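Long-range contact in Ras-interacting protein 1 (Homo sapiens, PDB 5KHO), which binds Ras-family GTPases and regulates GTPase signalling, cell architecture and adhesion in endothelial cells as blood vessels form: residues B[14-22]-B[31-39]. Residues are numbered along the deposited sequence; the frame is centred on the assembly and turned at random.
Sequences APPGVLKIF and NYKSVLATA
F22 and K20 both approach Y32, the residue most covered where strands 18-22 and 30-36 pair as the first hairpin of the ubiquitin-like Ras-associating domain. Y32 CB sits over the centre of the F22 ring, 3.8 Å from the centroid; the side chains run side by side, the rings oblique, planes at 46°, with F22 CZ against Y32 CD2. With CG between backbone N and carbonyl carbon (chi1 65°), the Y32 ring is set beside K20, whose chain crosses one face, CD 3.4 Å from Y32 CE1. An alanine in place of Y32 would probably cost the K20 chain its aromatic surface and F22 CZ its neighbour. The non-hydrogen-bonded pairs K20-S34 and F22-Y32 share this face; behind it, I21 CD1 meets V35 CG2 and L19 CD1 meets A37 CB. Antiparallel backbone bonds hold the register, the one from L19 N to V35 O (3.0 Å) being nearly straight at 174°. Y32 OH is hydrogen-bonded to an acidic side chain of another protein's chain, a strand of which pairs with Y32 and K33, continuing the sheet. Within the domain, L19 and V35 pack on helix 43-54, L19 also meets helix 106-112, and strand 120-127 flanks strand 18-22.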
loop_
_atom_site.group_PDB
_atom_site.type_symbol
_atom_site.label_atom_id
_atom_site.label_comp_id
_atom_site.label_asym_id
_atom_site.label_seq_id
_atom_site.Cartn_x
_atom_site.Cartn_y
_atom_site.Cartn_z
ATOM N N ALA B 14 9.223 -4.382 12.371
ATOM C CA ALA B 14 10.397 -4.562 13.282
ATOM C C ALA B 14 11.349 -5.748 12.954
ATOM O O ALA B 14 12.531 -5.486 12.694
ATOM C CB ALA B 14 9.959 -4.579 14.751
ATOM N N PRO B 15 10.851 -7.028 12.932
ATOM C CA PRO B 15 11.766 -8.203 12.932
ATOM C C PRO B 15 12.742 -8.262 11.740
ATOM O O PRO B 15 12.361 -7.838 10.644
ATOM C CB PRO B 15 10.804 -9.400 12.888
ATOM C CG PRO B 15 9.576 -8.874 12.233
ATOM C CD PRO B 15 9.448 -7.462 12.734
ATOM N N PRO B 16 13.987 -8.780 11.948
ATOM C CA PRO B 16 15.002 -8.800 10.876
ATOM C C PRO B 16 14.630 -9.756 9.734
ATOM O O PRO B 16 15.318 -10.757 9.498
ATOM C CB PRO B 16 16.280 -9.247 11.603
ATOM C CG PRO B 16 15.792 -10.025 12.775
ATOM C CD PRO B 16 14.524 -9.346 13.205
ATOM N N GLY B 17 13.553 -9.414 9.029
ATOM C CA GLY B 17 12.934 -10.274 8.026
ATOM C C GLY B 17 13.701 -10.439 6.728
ATOM O O GLY B 17 14.797 -9.887 6.550
ATOM N N VAL B 18 13.116 -11.225 5.827
ATOM C CA VAL B 18 13.679 -11.444 4.494
ATOM C C VAL B 18 12.757 -10.871 3.418
ATOM O O VAL B 18 11.530 -10.913 3.555
ATOM C CB VAL B 18 14.063 -12.930 4.219
ATOM C CG1 VAL B 18 15.073 -13.412 5.253
ATOM C CG2 VAL B 18 12.852 -13.858 4.194
ATOM N N LEU B 19 13.358 -10.314 2.370
ATOM C CA LEU B 19 12.600 -9.767 1.252
ATOM C C LEU B 19 13.004 -10.463 -0.031
ATOM O O LEU B 19 14.180 -10.434 -0.388
ATOM C CB LEU B 19 12.833 -8.260 1.116
ATOM C CG LEU B 19 12.696 -7.322 2.320
ATOM C CD1 LEU B 19 13.126 -5.920 1.911
ATOM C CD2 LEU B 19 11.284 -7.298 2.893
ATOM N N LYS B 20 12.033 -11.100 -0.699
ATOM C CA LYS B 20 12.207 -11.604 -2.073
ATOM C C LYS B 20 12.348 -10.417 -3.039
ATOM O O LYS B 20 11.429 -9.617 -3.163
ATOM C CB LYS B 20 11.035 -12.490 -2.540
ATOM C CG LYS B 20 10.142 -13.121 -1.484
ATOM C CD LYS B 20 10.486 -14.567 -1.224
ATOM C CE LYS B 20 9.353 -15.296 -0.525
ATOM N NZ LYS B 20 8.376 -15.866 -1.496
ATOM N N ILE B 21 13.504 -10.300 -3.690
ATOM C CA ILE B 21 13.754 -9.282 -4.719
ATOM C C ILE B 21 13.633 -9.987 -6.068
ATOM O O ILE B 21 14.488 -10.815 -6.413
ATOM C CB ILE B 21 15.155 -8.609 -4.554
ATOM C CG1 ILE B 21 15.134 -7.482 -3.528
ATOM C CG2 ILE B 21 15.602 -7.918 -5.829
ATOM C CD1 ILE B 21 14.913 -7.894 -2.094
ATOM N N PHE B 22 12.569 -9.689 -6.814
ATOM C CA PHE B 22 12.298 -10.420 -8.059
ATOM C C PHE B 22 13.131 -9.897 -9.205
ATOM O O PHE B 22 13.185 -8.692 -9.455
ATOM C CB PHE B 22 10.804 -10.439 -8.413
ATOM C CG PHE B 22 10.002 -11.404 -7.589
ATOM C CD1 PHE B 22 9.762 -11.165 -6.219
ATOM C CD2 PHE B 22 9.487 -12.566 -8.163
ATOM C CE1 PHE B 22 9.027 -12.068 -5.452
ATOM C CE2 PHE B 22 8.739 -13.468 -7.396
ATOM C CZ PHE B 22 8.507 -13.216 -6.042
ATOM N N ASN B 31 13.867 -16.582 -10.803
ATOM C CA ASN B 31 12.582 -16.008 -10.411
ATOM C C ASN B 31 12.775 -14.905 -9.374
ATOM O O ASN B 31 12.387 -13.753 -9.600
ATOM C CB ASN B 31 11.646 -17.105 -9.889
ATOM C CG ASN B 31 10.292 -16.574 -9.470
ATOM O OD1 ASN B 31 9.762 -16.965 -8.426
ATOM N ND2 ASN B 31 9.718 -15.685 -10.285
ATOM N N TYR B 32 13.350 -15.263 -8.232
ATOM C CA TYR B 32 13.776 -14.269 -7.253
ATOM C C TYR B 32 15.004 -14.739 -6.490
ATOM O O TYR B 32 15.248 -15.942 -6.365
ATOM C CB TYR B 32 12.638 -13.909 -6.287
ATOM C CG TYR B 32 12.177 -15.031 -5.382
ATOM C CD1 TYR B 32 12.847 -15.315 -4.175
ATOM C CD2 TYR B 32 11.052 -15.795 -5.710
ATOM C CE1 TYR B 32 12.420 -16.343 -3.344
ATOM C CE2 TYR B 32 10.602 -16.819 -4.877
ATOM C CZ TYR B 32 11.284 -17.091 -3.697
ATOM O OH TYR B 32 10.845 -18.114 -2.880
ATOM N N LYS B 33 15.779 -13.773 -6.013
ATOM C CA LYS B 33 16.816 -13.998 -5.019
ATOM C C LYS B 33 16.496 -13.048 -3.866
ATOM O O LYS B 33 16.088 -11.904 -4.093
ATOM C CB LYS B 33 18.203 -13.728 -5.606
ATOM C CG LYS B 33 18.395 -14.280 -7.012
ATOM C CD LYS B 33 19.819 -14.672 -7.359
ATOM C CE LYS B 33 19.875 -15.026 -8.837
ATOM N NZ LYS B 33 21.059 -15.829 -9.251
ATOM N N SER B 34 16.646 -13.514 -2.634
ATOM C CA SER B 34 16.189 -12.731 -1.489
ATOM C C SER B 34 17.297 -12.291 -0.537
ATOM O O SER B 34 18.228 -13.037 -0.266
ATOM C CB SER B 34 15.076 -13.469 -0.744
ATOM O OG SER B 34 15.563 -14.589 -0.049
ATOM N N VAL B 35 17.174 -11.065 -0.043
ATOM C CA VAL B 35 18.153 -10.472 0.868
ATOM C C VAL B 35 17.592 -10.299 2.294
ATOM O O VAL B 35 16.365 -10.254 2.494
ATOM C CB VAL B 35 18.701 -9.122 0.327
ATOM C CG1 VAL B 35 19.485 -9.325 -0.956
ATOM C CG2 VAL B 35 17.587 -8.113 0.092
ATOM N N LEU B 36 18.493 -10.223 3.275
ATOM C CA LEU B 36 18.121 -9.858 4.638
ATOM C C LEU B 36 17.969 -8.353 4.744
ATOM O O LEU B 36 18.796 -7.600 4.223
ATOM C CB LEU B 36 19.164 -10.354 5.639
ATOM C CG LEU B 36 18.969 -11.793 6.125
ATOM C CD1 LEU B 36 20.312 -12.472 6.341
ATOM C CD2 LEU B 36 18.101 -11.864 7.379
ATOM N N ALA B 37 16.901 -7.917 5.398
ATOM C CA ALA B 37 16.683 -6.494 5.628
ATOM C C ALA B 37 16.256 -6.201 7.065
ATOM O O ALA B 37 15.412 -6.899 7.644
ATOM C CB ALA B 37 15.678 -5.932 4.632
ATOM N N THR B 38 16.860 -5.164 7.634
ATOM C CA THR B 38 16.514 -4.704 8.977
ATOM C C THR B 38 15.465 -3.592 8.858
ATOM O O THR B 38 14.988 -3.318 7.755
ATOM C CB THR B 38 17.776 -4.268 9.771
ATOM O OG1 THR B 38 18.404 -3.141 9.140
ATOM C CG2 THR B 38 18.782 -5.422 9.849
ATOM N N ALA B 39 15.086 -2.973 9.975
ATOM C CA ALA B 39 14.220 -1.786 9.929
ATOM C C ALA B 39 14.980 -0.548 9.439
ATOM O O ALA B 39 14.368 0.434 9.012
ATOM C CB ALA B 39 13.583 -1.527 11.283
#